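Local structure of 2-C-methyl-D-erythritol 2,4-cyclodiphosphate synthase (Thermus thermophilus, 1IV1) at residues Phe76-Leu81 and Ser117-Leu122. The protein converts 4-diphosphocytidyl-2-C-methyl-D-erythritol 2-phosphate into 2-C-methyl-D-erythritol 2,4-cyclodiphosphate, releasing CMP, in the non-mevalonate route to isoprenoid precursors. Numbering follows the deposited sequence.
Sequences FLREAL and SRLLRL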
loop_
_atom_site.group_PDB
_atom_site.type_symbol
_atom_site.label_atom_id
_atom_site.label_comp_id
_atom_site.label_asym_id
_atom_site.label_seq_id
_atom_site.Cartn_x
_atom_site.Cartn_y
_atom_site.Cartn_z
ATOM N N PHE A 76 19.792 9.017 -5.479
ATOM C CA PHE A 76 18.737 9.593 -4.650
ATOM C C PHE A 76 18.547 8.829 -3.344
ATOM O O PHE A 76 18.399 9.367 -2.256
ATOM C CB PHE A 76 17.412 9.586 -5.423
ATOM C CG PHE A 76 17.540 10.197 -6.808
ATOM C CD1 PHE A 76 18.476 11.191 -7.062
ATOM C CD2 PHE A 76 16.710 9.763 -7.833
ATOM C CE1 PHE A 76 18.578 11.736 -8.329
ATOM C CE2 PHE A 76 16.804 10.311 -9.103
ATOM C CZ PHE A 76 17.741 11.307 -9.339
ATOM N N LEU A 77 18.532 7.509 -3.480
ATOM C CA LEU A 77 18.371 6.643 -2.318
ATOM C C LEU A 77 19.444 6.865 -1.255
ATOM O O LEU A 77 19.223 6.954 -0.051
ATOM C CB LEU A 77 18.427 5.190 -2.803
ATOM C CG LEU A 77 18.452 4.203 -1.618
ATOM C CD1 LEU A 77 17.145 4.333 -0.845
ATOM C CD2 LEU A 77 18.740 2.798 -2.100
ATOM N N ARG A 78 20.683 6.962 -1.731
ATOM C CA ARG A 78 21.812 7.125 -0.797
ATOM C C ARG A 78 21.680 8.474 -0.107
ATOM O O ARG A 78 21.929 8.636 1.090
ATOM C CB ARG A 78 23.143 6.962 -1.521
ATOM C CG ARG A 78 23.325 5.766 -2.428
ATOM C CD ARG A 78 23.930 4.530 -1.793
ATOM N NE ARG A 78 24.768 3.736 -2.690
ATOM C CZ ARG A 78 25.446 2.641 -2.368
ATOM N NH1 ARG A 78 25.428 2.124 -1.146
ATOM N NH2 ARG A 78 26.177 2.016 -3.293
ATOM N N GLU A 79 21.254 9.470 -0.882
ATOM C CA GLU A 79 20.987 10.793 -0.351
ATOM C C GLU A 79 19.897 10.753 0.704
ATOM O O GLU A 79 20.018 11.339 1.794
ATOM C CB GLU A 79 20.631 11.731 -1.502
ATOM C CG GLU A 79 20.835 13.195 -1.216
ATOM C CD GLU A 79 22.077 13.539 -0.418
ATOM O OE1 GLU A 79 23.016 12.720 -0.335
ATOM O OE2 GLU A 79 22.091 14.657 0.142
ATOM N N ALA A 80 18.794 10.048 0.412
ATOM C CA ALA A 80 17.777 9.991 1.462
ATOM C C ALA A 80 18.299 9.266 2.690
ATOM O O ALA A 80 17.898 9.557 3.815
ATOM C CB ALA A 80 16.505 9.295 0.987
ATOM N N LEU A 81 19.168 8.289 2.472
ATOM C CA LEU A 81 19.664 7.488 3.588
ATOM C C LEU A 81 20.476 8.378 4.522
ATOM O O LEU A 81 20.337 8.286 5.740
ATOM C CB LEU A 81 20.488 6.307 3.078
ATOM C CG LEU A 81 19.652 5.068 2.743
ATOM C CD1 LEU A 81 20.503 3.954 2.159
ATOM C CD2 LEU A 81 18.911 4.607 3.995
ATOM N N SER A 117 20.072 -5.275 -0.594
ATOM C CA SER A 117 20.847 -5.515 0.631
ATOM C C SER A 117 22.093 -4.634 0.681
ATOM O O SER A 117 22.414 -4.032 1.701
ATOM C CB SER A 117 21.249 -6.980 0.770
ATOM O OG SER A 117 22.063 -7.155 1.926
ATOM N N ARG A 118 22.800 -4.556 -0.432
ATOM C CA ARG A 118 24.006 -3.741 -0.496
ATOM C C ARG A 118 23.666 -2.265 -0.477
ATOM O O ARG A 118 24.287 -1.525 0.283
ATOM C CB ARG A 118 24.793 -4.092 -1.760
ATOM C CG ARG A 118 26.132 -3.372 -1.883
ATOM C CD ARG A 118 26.757 -3.637 -3.255
ATOM N NE ARG A 118 25.991 -2.967 -4.304
ATOM C CZ ARG A 118 26.372 -1.861 -4.929
ATOM N NH1 ARG A 118 27.523 -1.278 -4.626
ATOM N NH2 ARG A 118 25.588 -1.342 -5.864
ATOM N N LEU A 119 22.705 -1.811 -1.277
ATOM C CA LEU A 119 22.351 -0.393 -1.236
ATOM C C LEU A 119 21.680 0.037 0.059
ATOM O O LEU A 119 21.857 1.190 0.475
ATOM C CB LEU A 119 21.417 -0.018 -2.390
ATOM C CG LEU A 119 22.058 0.151 -3.760
ATOM C CD1 LEU A 119 22.905 -1.043 -4.166
ATOM C CD2 LEU A 119 20.949 0.374 -4.783
ATOM N N LEU A 120 20.904 -0.805 0.740
ATOM C CA LEU A 120 20.282 -0.343 1.977
ATOM C C LEU A 120 21.093 -0.671 3.236
ATOM O O LEU A 120 20.708 -0.233 4.322
ATOM C CB LEU A 120 18.893 -0.975 2.123
ATOM C CG LEU A 120 17.699 -0.205 1.569
ATOM C CD1 LEU A 120 18.061 0.689 0.408
ATOM C CD2 LEU A 120 16.590 -1.194 1.173
ATOM N N ARG A 121 22.164 -1.427 3.087
ATOM C CA ARG A 121 23.001 -1.966 4.150
ATOM C C ARG A 121 22.159 -2.703 5.190
ATOM O O ARG A 121 22.211 -2.407 6.384
ATOM C CB ARG A 121 23.832 -0.863 4.816
ATOM C CG ARG A 121 24.866 -0.302 3.837
ATOM C CD ARG A 121 25.416 1.021 4.374
ATOM N NE ARG A 121 24.331 1.977 4.513
ATOM C CZ ARG A 121 23.804 2.460 5.621
ATOM N NH1 ARG A 121 24.249 2.105 6.817
ATOM N NH2 ARG A 121 22.806 3.332 5.514
ATOM N N LEU A 122 21.372 -3.649 4.692
ATOM C CA LEU A 122 20.560 -4.531 5.504
ATOM C C LEU A 122 20.885 -5.988 5.167
ATOM O O LEU A 122 21.186 -6.318 4.018
ATOM C CB LEU A 122 19.053 -4.289 5.302
ATOM C CG LEU A 122 18.463 -2.954 5.774
ATOM C CD1 LEU A 122 17.028 -2.787 5.271
ATOM C CD2 LEU A 122 18.471 -2.803 7.286
#
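Leu77 CD2 lies 3.3 Å from Leu120 CD1, closer than methyl groups usually come, and 3.9 Å from Leu119 CB. The Leu77 side chain runs at about a right angle to both leucines; with its CG anti to the backbone N (chi1 172°), the branched end reaches from helix 73-86 to the last turn of helix 109-120, and Thr45 and Leu48 of helix 39-50 pack against it, a buried place that suits a branched apolar chain. Cutting this residue back to an alanine would probably open a gap beside Leu120 CD1 and take the methyl contact from Leu119 CB. Arg78 suits the exposed margin: its long, bent chain lays one guanidinium face over Leu119 CA, 4.0 Å from NH1, while NH2 reaches a salt bridge with Glu74. At the edge of that group, Arg118 NH1 is 3.8 Å from Arg78 NH2, the guanidinium planes 83° apart; Glu74 probably offsets the like charges. Both helices belong to the IspF alpha/beta subunit, the second lying against its mixed sheet through Leu120, which touches strands 91-99 and 127-132. Leu81, also buried and apolar, places CD1 3.5 Å from Leu119 O, a carbonyl oxygen buried here without a polar partner, and 4.4 Å from Leu120 CD1. The same methyl meets the guanidinium edge of Arg121, just past helix 109-120, at 4.1 Å from NH2, which Glu85 holds in a salt bridge.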